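Tyrosine specific protein phosphatase (Trypanosoma cruzi, PDB 4AZ1) probably hydrolyses phosphotyrosine in proteins, acting as a protein tyrosine phosphatase of this trypanosome parasite. Local coordinates at residues Leu86-Val91 with Val220-His225; Val116-Lys121 with Phe186-Tyr191; Ala208-Val213 with Gly238-Leu243. All blocks are in the same frame, centred on the assembly; numbering follows the deposited sequence.

Contact 1 (Leu86-Val91 with Val220-His225); sequences LPHKFV and VPVVVH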
ATOM      1  N   LEU A  86      22.436   6.840 -22.343  1.00 60.45           N
ATOM      2  CA  LEU A  86      21.802   8.090 -22.738  1.00 56.30           C
ATOM      3  C   LEU A  86      21.773   9.001 -21.517  1.00 51.15           C
ATOM      4  O   LEU A  86      22.165   8.568 -20.426  1.00 50.55           O
ATOM      5  CB  LEU A  86      20.401   7.811 -23.268  1.00 56.07           C
ATOM      6  CG  LEU A  86      20.376   6.923 -24.511  1.00 62.45           C
ATOM      7  CD1 LEU A  86      18.943   6.671 -24.904  1.00 66.36           C
ATOM      8  CD2 LEU A  86      21.146   7.555 -25.655  1.00 68.75           C
ATOM      9  N   PRO A  87      21.369  10.277 -21.696  1.00 54.05           N
ATOM     10  CA  PRO A  87      21.402  11.182 -20.540  1.00 54.43           C
ATOM     11  C   PRO A  87      20.488  10.732 -19.414  1.00 46.53           C
ATOM     12  O   PRO A  87      20.798  10.969 -18.248  1.00 48.67           O
ATOM     13  CB  PRO A  87      20.913  12.504 -21.132  1.00 54.27           C
ATOM     14  CG  PRO A  87      21.454  12.475 -22.526  1.00 55.32           C
ATOM     15  CD  PRO A  87      21.219  11.030 -22.960  1.00 53.15           C
ATOM     16  N   HIS A  88      19.380  10.088 -19.757  1.00 47.64           N
ATOM     17  CA  HIS A  88      18.474   9.582 -18.731  1.00 47.69           C
ATOM     18  C   HIS A  88      18.477   8.062 -18.635  1.00 47.11           C
ATOM     19  O   HIS A  88      18.539   7.353 -19.655  1.00 49.98           O
ATOM     20  CB  HIS A  88      17.038  10.086 -18.958  1.00 42.82           C
ATOM     21  CG  HIS A  88      16.877  11.553 -18.725  1.00 53.92           C
ATOM     22  ND1 HIS A  88      17.083  12.492 -19.716  1.00 54.82           N
ATOM     23  CD2 HIS A  88      16.555  12.250 -17.607  1.00 51.69           C
ATOM     24  CE1 HIS A  88      16.883  13.699 -19.220  1.00 57.51           C
ATOM     25  NE2 HIS A  88      16.559  13.580 -17.944  1.00 56.66           N
ATOM     26  N   LYS A  89      18.418   7.576 -17.399  1.00 46.08           N
ATOM     27  CA  LYS A  89      18.130   6.178 -17.114  1.00 47.27           C
ATOM     28  C   LYS A  89      16.675   6.124 -16.705  1.00 42.03           C
ATOM     29  O   LYS A  89      16.075   7.154 -16.358  1.00 39.29           O
ATOM     30  CB  LYS A  89      18.983   5.660 -15.952  1.00 53.81           C
ATOM     31  CG  LYS A  89      20.478   5.759 -16.160  1.00 59.32           C
ATOM     32  CD  LYS A  89      21.206   4.870 -15.158  1.00 66.45           C
ATOM     33  CE  LYS A  89      22.722   4.998 -15.294  1.00 73.69           C
ATOM     34  NZ  LYS A  89      23.451   3.935 -14.532  1.00 75.16           N
ATOM     35  N   PHE A  90      16.106   4.925 -16.730  1.00 34.85           N
ATOM     36  CA  PHE A  90      14.696   4.772 -16.447  1.00 38.05           C
ATOM     37  C   PHE A  90      14.490   3.632 -15.475  1.00 40.87           C
ATOM     38  O   PHE A  90      15.314   2.718 -15.396  1.00 38.37           O
ATOM     39  CB  PHE A  90      13.948   4.516 -17.755  1.00 34.97           C
ATOM     40  CG  PHE A  90      13.994   5.684 -18.693  1.00 38.82           C
ATOM     41  CD1 PHE A  90      15.050   5.833 -19.594  1.00 34.37           C
ATOM     42  CD2 PHE A  90      13.005   6.666 -18.647  1.00 32.94           C
ATOM     43  CE1 PHE A  90      15.103   6.932 -20.449  1.00 41.77           C
ATOM     44  CE2 PHE A  90      13.050   7.769 -19.498  1.00 38.88           C
ATOM     45  CZ  PHE A  90      14.103   7.902 -20.402  1.00 45.59           C
ATOM     46  N   VAL A  91      13.408   3.705 -14.711  1.00 36.06           N
ATOM     47  CA  VAL A  91      12.943   2.545 -13.974  1.00 41.33           C
ATOM     48  C   VAL A  91      11.653   2.085 -14.630  1.00 39.65           C
ATOM     49  O   VAL A  91      10.619   2.760 -14.547  1.00 34.64           O
ATOM     50  CB  VAL A  91      12.721   2.851 -12.478  1.00 41.16           C
ATOM     51  CG1 VAL A  91      12.181   1.625 -11.774  1.00 39.22           C
ATOM     52  CG2 VAL A  91      14.039   3.280 -11.829  1.00 40.60           C
ATOM     53  N   VAL A 220      18.728  11.389 -11.323  1.00 58.56           N
ATOM     54  CA  VAL A 220      17.897  10.279 -10.854  1.00 45.75           C
ATOM     55  C   VAL A 220      17.127   9.673 -12.022  1.00 47.28           C
ATOM     56  O   VAL A 220      16.789  10.377 -12.979  1.00 41.89           O
ATOM     57  CB  VAL A 220      16.917  10.703  -9.705  1.00 44.56           C
ATOM     58  CG1 VAL A 220      17.682  11.012  -8.416  1.00 42.94           C
ATOM     59  CG2 VAL A 220      16.059  11.895 -10.119  1.00 44.27           C
ATOM     60  N   PRO A 221      16.847   8.360 -11.954  1.00 47.64           N
ATOM     61  CA  PRO A 221      16.145   7.747 -13.084  1.00 41.41           C
ATOM     62  C   PRO A 221      14.693   8.217 -13.132  1.00 44.40           C
ATOM     63  O   PRO A 221      14.109   8.562 -12.095  1.00 45.61           O
ATOM     64  CB  PRO A 221      16.172   6.250 -12.755  1.00 42.23           C
ATOM     65  CG  PRO A 221      16.971   6.104 -11.479  1.00 46.60           C
ATOM     66  CD  PRO A 221      17.003   7.433 -10.819  1.00 41.45           C
ATOM     67  N   VAL A 222      14.122   8.240 -14.330  1.00 41.89           N
ATOM     68  CA  VAL A 222      12.700   8.513 -14.493  1.00 41.42           C
ATOM     69  C   VAL A 222      11.916   7.208 -14.338  1.00 38.69           C
ATOM     70  O   VAL A 222      12.220   6.219 -15.008  1.00 40.14           O
ATOM     71  CB  VAL A 222      12.413   9.078 -15.887  1.00 36.49           C
ATOM     72  CG1 VAL A 222      10.907   9.152 -16.126  1.00 31.22           C
ATOM     73  CG2 VAL A 222      13.080  10.444 -16.046  1.00 40.13           C
ATOM     74  N   VAL A 223      10.919   7.189 -13.459  1.00 33.78           N
ATOM     75  CA  VAL A 223      10.090   5.996 -13.304  1.00 36.32           C
ATOM     76  C   VAL A 223       8.975   5.975 -14.355  1.00 36.58           C
ATOM     77  O   VAL A 223       8.261   6.966 -14.528  1.00 32.33           O
ATOM     78  CB  VAL A 223       9.480   5.897 -11.892  1.00 40.91           C
ATOM     79  CG1 VAL A 223       8.400   4.795 -11.838  1.00 35.70           C
ATOM     80  CG2 VAL A 223      10.570   5.634 -10.854  1.00 38.88           C
ATOM     81  N   VAL A 224       8.832   4.850 -15.058  1.00 31.96           N
ATOM     82  CA  VAL A 224       7.780   4.690 -16.066  1.00 31.41           C
ATOM     83  C   VAL A 224       7.009   3.389 -15.837  1.00 31.79           C
ATOM     84  O   VAL A 224       7.615   2.323 -15.727  1.00 29.89           O
ATOM     85  CB  VAL A 224       8.379   4.645 -17.487  1.00 36.95           C
ATOM     86  CG1 VAL A 224       7.265   4.652 -18.534  1.00 26.95           C
ATOM     87  CG2 VAL A 224       9.318   5.805 -17.698  1.00 34.86           C
ATOM     88  N   HIS A 225       5.683   3.462 -15.761  1.00 26.66           N
ATOM     89  CA  HIS A 225       4.911   2.230 -15.623  1.00 34.95           C
ATOM     90  C   HIS A 225       3.637   2.278 -16.439  1.00 30.20           C
ATOM     91  O   HIS A 225       3.086   3.347 -16.672  1.00 26.51           O
ATOM     92  CB  HIS A 225       4.579   1.922 -14.152  1.00 25.01           C
ATOM     93  CG  HIS A 225       3.566   2.837 -13.548  1.00 30.82           C
ATOM     94  ND1 HIS A 225       2.225   2.526 -13.480  1.00 28.37           N
ATOM     95  CD2 HIS A 225       3.703   4.053 -12.954  1.00 31.41           C
ATOM     96  CE1 HIS A 225       1.576   3.505 -12.867  1.00 28.22           C
ATOM     97  NE2 HIS A 225       2.449   4.446 -12.548  1.00 33.12           N
TER
HETATM   98  O   HOH W   1      18.196   9.781 -15.237  1.00 54.89           O

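Contact 2 (Val116-Lys121 with Phe186-Tyr191); sequences VIMVTK and FTQVQY. With FMT (formic acid), chain G.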
ATOM      1  N   VAL A 116       7.624  10.631 -12.450  1.00 38.18           N
ATOM      2  CA  VAL A 116       6.942   9.371 -12.646  1.00 35.52           C
ATOM      3  C   VAL A 116       6.004   9.528 -13.825  1.00 34.63           C
ATOM      4  O   VAL A 116       5.180  10.455 -13.852  1.00 34.35           O
ATOM      5  CB  VAL A 116       6.086   9.006 -11.414  1.00 30.00           C
ATOM      6  CG1 VAL A 116       5.174   7.804 -11.749  1.00 35.63           C
ATOM      7  CG2 VAL A 116       6.998   8.688 -10.233  1.00 30.01           C
ATOM      8  N   ILE A 117       6.130   8.643 -14.804  1.00 34.97           N
ATOM      9  CA  ILE A 117       5.240   8.688 -15.947  1.00 34.09           C
ATOM     10  C   ILE A 117       4.398   7.432 -15.961  1.00 29.92           C
ATOM     11  O   ILE A 117       4.931   6.321 -15.902  1.00 25.04           O
ATOM     12  CB  ILE A 117       6.009   8.782 -17.260  1.00 33.92           C
ATOM     13  CG1 ILE A 117       6.802  10.087 -17.293  1.00 36.13           C
ATOM     14  CG2 ILE A 117       5.044   8.709 -18.457  1.00 24.36           C
ATOM     15  CD1 ILE A 117       7.535  10.295 -18.585  1.00 42.66           C
ATOM     16  N   MET A 118       3.078   7.626 -16.003  1.00 30.12           N
ATOM     17  CA  MET A 118       2.124   6.536 -15.988  1.00 28.58           C
ATOM     18  C   MET A 118       1.411   6.536 -17.337  1.00 28.18           C
ATOM     19  O   MET A 118       0.759   7.524 -17.699  1.00 30.79           O
ATOM     20  CB  MET A 118       1.114   6.742 -14.839  1.00 24.59           C
ATOM     21  CG  MET A 118       0.023   5.688 -14.809  1.00 25.52           C
ATOM     22  SD  MET A 118      -1.108   6.005 -13.443  1.00 29.93           S
ATOM     23  CE  MET A 118      -2.356   4.769 -13.810  1.00 24.09           C
ATOM     24  N   VAL A 119       1.550   5.441 -18.087  1.00 25.12           N
ATOM     25  CA  VAL A 119       1.001   5.370 -19.437  1.00 30.21           C
ATOM     26  C   VAL A 119      -0.165   4.380 -19.542  1.00 28.04           C
ATOM     27  O   VAL A 119      -0.162   3.459 -20.366  1.00 31.08           O
ATOM     28  CB  VAL A 119       2.117   5.010 -20.477  1.00 39.22           C
ATOM     29  CG1 VAL A 119       1.618   5.232 -21.872  1.00 45.71           C
ATOM     30  CG2 VAL A 119       3.324   5.900 -20.267  1.00 38.51           C
ATOM     31  N   THR A 120      -1.161   4.565 -18.692  1.00 31.10           N
ATOM     32  CA  THR A 120      -2.354   3.738 -18.722  1.00 29.46           C
ATOM     33  C   THR A 120      -3.438   4.463 -17.939  1.00 25.71           C
ATOM     34  O   THR A 120      -3.130   5.334 -17.119  1.00 28.55           O
ATOM     35  CB  THR A 120      -2.092   2.335 -18.065  1.00 29.41           C
ATOM     36  OG1 THR A 120      -3.270   1.529 -18.149  1.00 33.00           O
ATOM     37  CG2 THR A 120      -1.696   2.485 -16.585  1.00 24.82           C
ATOM     38  N   LYS A 121      -4.699   4.117 -18.192  1.00 24.70           N
ATOM     39  CA  LYS A 121      -5.754   4.401 -17.216  1.00 19.95           C
ATOM     40  C   LYS A 121      -5.745   3.337 -16.131  1.00 28.15           C
ATOM     41  O   LYS A 121      -5.153   2.255 -16.302  1.00 28.24           O
ATOM     42  CB  LYS A 121      -7.138   4.430 -17.868  1.00 21.29           C
ATOM     43  CG  LYS A 121      -7.288   5.512 -18.926  1.00 26.86           C
ATOM     44  CD  LYS A 121      -8.731   5.636 -19.333  1.00 45.31           C
ATOM     45  CE  LYS A 121      -8.906   5.258 -20.776  1.00 58.08           C
ATOM     46  NZ  LYS A 121     -10.186   5.829 -21.271  1.00 70.76           N
ATOM     47  N   PHE A 186       7.755  15.634  -6.142  1.00 42.37           N
ATOM     48  CA  PHE A 186       7.920  14.985  -7.433  1.00 41.58           C
ATOM     49  C   PHE A 186       6.696  15.235  -8.312  1.00 46.95           C
ATOM     50  O   PHE A 186       5.629  15.647  -7.823  1.00 45.15           O
ATOM     51  CB  PHE A 186       8.230  13.482  -7.274  1.00 37.01           C
ATOM     52  CG  PHE A 186       7.024  12.623  -6.976  1.00 41.99           C
ATOM     53  CD1 PHE A 186       6.532  12.510  -5.683  1.00 44.15           C
ATOM     54  CD2 PHE A 186       6.392  11.913  -7.997  1.00 44.66           C
ATOM     55  CE1 PHE A 186       5.426  11.708  -5.404  1.00 38.30           C
ATOM     56  CE2 PHE A 186       5.283  11.104  -7.737  1.00 32.01           C
ATOM     57  CZ  PHE A 186       4.804  11.000  -6.432  1.00 41.11           C
ATOM     58  N   THR A 187       6.867  15.026  -9.614  1.00 42.09           N
ATOM     59  CA  THR A 187       5.778  15.194 -10.567  1.00 35.86           C
ATOM     60  C   THR A 187       5.368  13.818 -11.109  1.00 37.92           C
ATOM     61  O   THR A 187       6.226  13.031 -11.530  1.00 36.92           O
ATOM     62  CB  THR A 187       6.212  16.138 -11.709  1.00 40.09           C
ATOM     63  OG1 THR A 187       6.711  17.365 -11.152  1.00 46.41           O
ATOM     64  CG2 THR A 187       5.049  16.449 -12.629  1.00 44.83           C
ATOM     65  N   GLN A 188       4.074  13.502 -11.050  1.00 40.09           N
ATOM     66  CA  GLN A 188       3.544  12.347 -11.784  1.00 33.73           C
ATOM     67  C   GLN A 188       2.771  12.836 -13.003  1.00 38.66           C
ATOM     68  O   GLN A 188       1.948  13.745 -12.904  1.00 35.60           O
ATOM     69  CB  GLN A 188       2.642  11.445 -10.918  1.00 31.87           C
ATOM     70  CG  GLN A 188       2.202  10.154 -11.626  1.00 30.64           C
ATOM     71  CD  GLN A 188       0.682   9.994 -11.666  1.00 38.88           C
ATOM     72  OE1 GLN A 188      -0.063  10.977 -11.572  1.00 37.09           O
ATOM     73  NE2 GLN A 188       0.219   8.750 -11.796  1.00 32.56           N
ATOM     74  N   VAL A 189       3.050  12.235 -14.158  1.00 35.17           N
ATOM     75  CA  VAL A 189       2.380  12.608 -15.399  1.00 31.63           C
ATOM     76  C   VAL A 189       1.630  11.362 -15.877  1.00 34.50           C
ATOM     77  O   VAL A 189       2.240  10.323 -16.112  1.00 36.08           O
ATOM     78  CB  VAL A 189       3.402  13.052 -16.469  1.00 37.70           C
ATOM     79  CG1 VAL A 189       2.687  13.563 -17.727  1.00 35.16           C
ATOM     80  CG2 VAL A 189       4.309  14.155 -15.916  1.00 42.09           C
ATOM     81  N   GLN A 190       0.310  11.447 -15.988  1.00 30.71           N
ATOM     82  CA  GLN A 190      -0.462  10.303 -16.457  1.00 34.31           C
ATOM     83  C   GLN A 190      -1.005  10.579 -17.855  1.00 34.81           C
ATOM     84  O   GLN A 190      -1.652  11.602 -18.098  1.00 32.69           O
ATOM     85  CB  GLN A 190      -1.618   9.972 -15.494  1.00 34.50           C
ATOM     86  CG  GLN A 190      -2.433   8.723 -15.895  1.00 22.58           C
ATOM     87  CD  GLN A 190      -3.654   8.515 -15.014  1.00 27.51           C
ATOM     88  OE1 GLN A 190      -4.000   9.385 -14.206  1.00 32.14           O
ATOM     89  NE2 GLN A 190      -4.310   7.352 -15.155  1.00 27.90           N
ATOM     90  N   TYR A 191      -0.749   9.651 -18.769  1.00 32.55           N
ATOM     91  CA  TYR A 191      -1.246   9.757 -20.132  1.00 30.06           C
ATOM     92  C   TYR A 191      -2.306   8.677 -20.335  1.00 29.46           C
ATOM     93  O   TYR A 191      -2.011   7.469 -20.255  1.00 29.30           O
ATOM     94  CB  TYR A 191      -0.077   9.585 -21.110  1.00 31.35           C
ATOM     95  CG  TYR A 191      -0.475   9.479 -22.561  1.00 33.73           C
ATOM     96  CD1 TYR A 191      -1.468  10.282 -23.083  1.00 30.82           C
ATOM     97  CD2 TYR A 191       0.160   8.570 -23.415  1.00 37.93           C
ATOM     98  CE1 TYR A 191      -1.844  10.183 -24.410  1.00 30.49           C
ATOM     99  CE2 TYR A 191      -0.193   8.476 -24.748  1.00 38.70           C
ATOM    100  CZ  TYR A 191      -1.199   9.286 -25.241  1.00 36.88           C
ATOM    101  OH  TYR A 191      -1.570   9.208 -26.568  1.00 41.65           O
TER
HETATM  102  C   FMT G1305      -7.863   7.201 -15.041  1.00 41.45           C
HETATM  103  O1  FMT G1305      -6.842   6.543 -14.844  1.00 43.41           O
HETATM  104  O2  FMT G1305      -8.684   6.941 -15.925  1.00 51.67           O

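Contact 3 (Ala208-Val213 with Gly238-Leu243); sequences ALLTNV and GAYAAL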
ATOM      1  N   ALA A 208       5.036  15.184 -25.872  1.00 40.16           N
ATOM      2  CA  ALA A 208       4.894  15.993 -24.670  1.00 43.69           C
ATOM      3  C   ALA A 208       5.489  15.241 -23.475  1.00 42.84           C
ATOM      4  O   ALA A 208       6.201  15.819 -22.650  1.00 41.30           O
ATOM      5  CB  ALA A 208       3.432  16.315 -24.424  1.00 45.35           C
ATOM      6  N   LEU A 209       5.203  13.947 -23.395  1.00 35.44           N
ATOM      7  CA  LEU A 209       5.805  13.104 -22.366  1.00 41.06           C
ATOM      8  C   LEU A 209       7.334  13.139 -22.434  1.00 41.46           C
ATOM      9  O   LEU A 209       8.005  13.269 -21.404  1.00 41.20           O
ATOM     10  CB  LEU A 209       5.318  11.662 -22.487  1.00 37.75           C
ATOM     11  CG  LEU A 209       3.877  11.330 -22.105  1.00 35.68           C
ATOM     12  CD1 LEU A 209       3.701   9.828 -22.129  1.00 29.93           C
ATOM     13  CD2 LEU A 209       3.531  11.876 -20.721  1.00 33.39           C
ATOM     14  N   LEU A 210       7.881  13.035 -23.645  1.00 42.65           N
ATOM     15  CA  LEU A 210       9.331  13.017 -23.808  1.00 49.33           C
ATOM     16  C   LEU A 210       9.941  14.368 -23.444  1.00 50.34           C
ATOM     17  O   LEU A 210      11.079  14.436 -22.971  1.00 47.44           O
ATOM     18  CB  LEU A 210       9.716  12.592 -25.227  1.00 46.95           C
ATOM     19  CG  LEU A 210       9.249  11.174 -25.579  1.00 51.26           C
ATOM     20  CD1 LEU A 210       9.536  10.870 -27.030  1.00 46.56           C
ATOM     21  CD2 LEU A 210       9.942  10.162 -24.686  1.00 49.13           C
ATOM     22  N   THR A 211       9.181  15.438 -23.664  1.00 48.84           N
ATOM     23  CA  THR A 211       9.615  16.769 -23.244  1.00 49.05           C
ATOM     24  C   THR A 211       9.763  16.803 -21.727  1.00 46.57           C
ATOM     25  O   THR A 211      10.756  17.318 -21.212  1.00 50.39           O
ATOM     26  CB  THR A 211       8.655  17.859 -23.733  1.00 48.27           C
ATOM     27  OG1 THR A 211       8.807  18.013 -25.151  1.00 50.63           O
ATOM     28  CG2 THR A 211       8.947  19.193 -23.052  1.00 53.68           C
ATOM     29  N   ASN A 212       8.794  16.230 -21.013  1.00 50.16           N
ATOM     30  CA  ASN A 212       8.924  16.097 -19.569  1.00 46.70           C
ATOM     31  C   ASN A 212      10.190  15.353 -19.183  1.00 42.58           C
ATOM     32  O   ASN A 212      10.932  15.818 -18.325  1.00 41.08           O
ATOM     33  CB  ASN A 212       7.712  15.390 -18.956  1.00 49.25           C
ATOM     34  CG  ASN A 212       6.484  16.259 -18.946  1.00 51.58           C
ATOM     35  OD1 ASN A 212       5.384  15.795 -19.231  1.00 53.24           O
ATOM     36  ND2 ASN A 212       6.669  17.539 -18.648  1.00 55.65           N
ATOM     37  N   VAL A 213      10.417  14.198 -19.811  1.00 43.64           N
ATOM     38  CA  VAL A 213      11.615  13.408 -19.541  1.00 44.69           C
ATOM     39  C   VAL A 213      12.870  14.256 -19.692  1.00 42.84           C
ATOM     40  O   VAL A 213      13.692  14.326 -18.771  1.00 48.81           O
ATOM     41  CB  VAL A 213      11.694  12.144 -20.437  1.00 43.73           C
ATOM     42  CG1 VAL A 213      13.056  11.501 -20.354  1.00 43.96           C
ATOM     43  CG2 VAL A 213      10.642  11.145 -20.022  1.00 36.19           C
ATOM     44  N   GLY A 238      11.746   3.255 -25.456  1.00 31.90           N
ATOM     45  CA  GLY A 238      12.348   3.003 -26.762  1.00 34.73           C
ATOM     46  C   GLY A 238      12.314   4.219 -27.675  1.00 35.88           C
ATOM     47  O   GLY A 238      13.293   4.530 -28.372  1.00 30.99           O
ATOM     48  N   ALA A 239      11.180   4.911 -27.679  1.00 29.08           N
ATOM     49  CA  ALA A 239      11.034   6.117 -28.486  1.00 40.33           C
ATOM     50  C   ALA A 239      12.000   7.194 -28.003  1.00 44.10           C
ATOM     51  O   ALA A 239      12.621   7.886 -28.819  1.00 45.98           O
ATOM     52  CB  ALA A 239       9.588   6.630 -28.451  1.00 30.01           C
ATOM     53  N   TYR A 240      12.115   7.343 -26.683  1.00 36.85           N
ATOM     54  CA  TYR A 240      13.081   8.284 -26.108  1.00 34.89           C
ATOM     55  C   TYR A 240      14.476   7.969 -26.634  1.00 40.92           C
ATOM     56  O   TYR A 240      15.192   8.858 -27.108  1.00 40.03           O
ATOM     57  CB  TYR A 240      13.101   8.216 -24.579  1.00 33.48           C
ATOM     58  CG  TYR A 240      14.296   8.946 -23.981  1.00 38.24           C
ATOM     59  CD1 TYR A 240      14.275  10.328 -23.803  1.00 41.69           C
ATOM     60  CD2 TYR A 240      15.456   8.257 -23.608  1.00 36.95           C
ATOM     61  CE1 TYR A 240      15.384  11.015 -23.274  1.00 46.90           C
ATOM     62  CE2 TYR A 240      16.566   8.934 -23.077  1.00 36.03           C
ATOM     63  CZ  TYR A 240      16.517  10.311 -22.911  1.00 49.74           C
ATOM     64  OH  TYR A 240      17.602  10.977 -22.383  1.00 56.08           O
ATOM     65  N   ALA A 241      14.869   6.703 -26.515  1.00 43.00           N
ATOM     66  CA  ALA A 241      16.197   6.280 -26.962  1.00 39.46           C
ATOM     67  C   ALA A 241      16.370   6.540 -28.447  1.00 39.68           C
ATOM     68  O   ALA A 241      17.326   7.192 -28.865  1.00 40.56           O
ATOM     69  CB  ALA A 241      16.421   4.817 -26.655  1.00 38.14           C
ATOM     70  N   ALA A 242      15.434   6.035 -29.244  1.00 37.98           N
ATOM     71  CA  ALA A 242      15.526   6.207 -30.683  1.00 34.76           C
ATOM     72  C   ALA A 242      15.616   7.679 -31.076  1.00 42.83           C
ATOM     73  O   ALA A 242      16.399   8.038 -31.963  1.00 41.82           O
ATOM     74  CB  ALA A 242      14.354   5.512 -31.396  1.00 35.11           C
ATOM     75  N   LEU A 243      14.840   8.536 -30.414  1.00 38.13           N
ATOM     76  CA  LEU A 243      14.849   9.959 -30.753  1.00 46.20           C
ATOM     77  C   LEU A 243      16.132  10.659 -30.318  1.00 45.90           C
ATOM     78  O   LEU A 243      16.555  11.626 -30.948  1.00 45.09           O
ATOM     79  CB  LEU A 243      13.618  10.685 -30.192  1.00 40.74           C
ATOM     80  CG  LEU A 243      12.326  10.407 -30.967  1.00 48.05           C
ATOM     81  CD1 LEU A 243      11.095  10.727 -30.133  1.00 41.41           C
ATOM     82  CD2 LEU A 243      12.310  11.205 -32.261  1.00 46.43           C
TER

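Contact 1 (Leu86-Val91 with Val220-His225)
The ring of Phe90 lies alongside Val222, both side chains pointing the same way. Its CD2 meets CB of Val222 at 3.7 Å and CG2 of Val224 at 3.9 Å; both valines approach this side of the ring obliquely, and elsewhere the ring stacks edge-to-face with Tyr240. The His88 imidazole only grazes the strand, CD2 lying 4.2 Å from CG2 of Val222, and both its nitrogens are hydrogen-bonded outside the two segments, NE2 to Ser216 O and ND1 to Tyr240 OH. Across the sheet, on the face of Val91 and Val223, CG2 of Val91 is 3.8 Å from CB of Pro221. This branch stands anti to the carbonyl carbon of Val91, which brings it beside the proline ring. The parallel ladder is short: Val222 N donates to Lys89 O (3.0 Å), Val91 N to Val222 O (2.8 Å), and Val224 N to Val91 O (2.8 Å, 178°). Ahead of the ladder a water bridges Lys89 N and Val220 O. Strand 90-93 lies between 79-82 and 222-225 in the mixed sheet; strand 115-118 flanks 222-225 beyond, and helix 232-247 packs, through Tyr240, on the side of the sheet that bears Phe90.

Contact 2 (Val116-Lys121 with Phe186-Tyr191)
Met118 and Gln190 both carry CG anti to the backbone N (chi1 176° for Met118) and stay extended beyond it, which lays the two chains side by side, CE of Met118 3.5 Å from NE2 of Gln190. Gln188 starts the same way but bends at chi2 (-124°), swinging its amide over so that NE2 comes 3.5 Å from SD of Met118. Both amide nitrogens thus border the thioether, Gln188 at SD and Gln190 mainly at CE. Each amide has further work. NE2 of Gln190 donates to Thr120 O (3.1 Å), a nearly straight bond (174°) that lies in the amide plane and meets a carbonyl lone pair. The same nitrogen also gives a more bent hydrogen bond to O1 of a formic acid molecule, probably from the crystallisation liquor. Arg172 takes up OE1 of both Gln188 and Gln190, and Gln188 NE2 is hydrogen-bonded to Tyr133 OH; these partners probably fix which way the amides are turned. Val116, on the same face, sets CG2 against CE2 of Phe186 at 3.9 Å. The backbones form a regular parallel ladder in which Val116 and Met118 use both backbone groups: Val116 N donates to Thr187 O (2.9 Å) and Met118 N to Val189 O (2.8 Å), while their carbonyls receive Val189 N and Tyr191 N. Ile117 points its backbone to strand 222-225 instead. Past Met118 the strand ends, and CG1 of Val119 touches CD2 of Tyr191 obliquely. Helix 203-215 covers the opposite face, the one bearing Ile117 and Val189. Parallel central strands with helices packed on them are characteristic of the mixed-sheet core of the classical tyrosine phosphatase fold.

Contact 3 (Ala208-Val213 with Gly238-Leu243)
Leu210 meets Tyr240 and Leu243 with different methyls. CD1 is pressed to 3.5 Å from CD1 of Leu243, closer than usual for two carbons, with the leucine side chains crossing at about a right angle. CD2 reaches CB of Tyr240 at 3.7 Å and lies at the edge of that ring, near its plane. One turn on, CG1 of Val213 adds a contact to CE1 of Tyr240 (3.8 Å). The tyrosine is set for this by its CG standing anti to the backbone N (chi1 167°), which carries the ring along toward Val213. Packing slackens toward Ala239, whose CB is 4.5 Å from CD1 of Leu210, and with axes 10.7 Å apart at closest approach and 73° between their directions, the helices meet through side chains over a small apolar patch. The partly exposed side of segment 208-213 carries Ala208, Thr211 and Asn212, away from this patch. Leu209 and Val213 pack on strand 115-118, Leu209 also on strand 184-191, whereas Ala242 packs on helix 274-288, which Ala239, at the border of the patch, also touches.

From the N terminus, segment 86-91 opens contact 1, which closes only at 220-225, 129 residues on. Within that span 116-121 opens contact 2, and 186-191 closes it, so contact 2 is wholly enclosed by contact 1. Contact 3 opens at 208-213, before contact 1 has closed, and closes at 238-243 after it; these two cross. Strands 222-225 and 115-118 are neighbours, with Ile117 N 2.7 Å from Val223 O, so contacts 1 and 2 build one continuous run of parallel strands. Contact 3 joins the helices preceding and following strand 222-225, and Ile117 CD1 meets Val213 CG2 at 3.5 Å, tying sheet to helices.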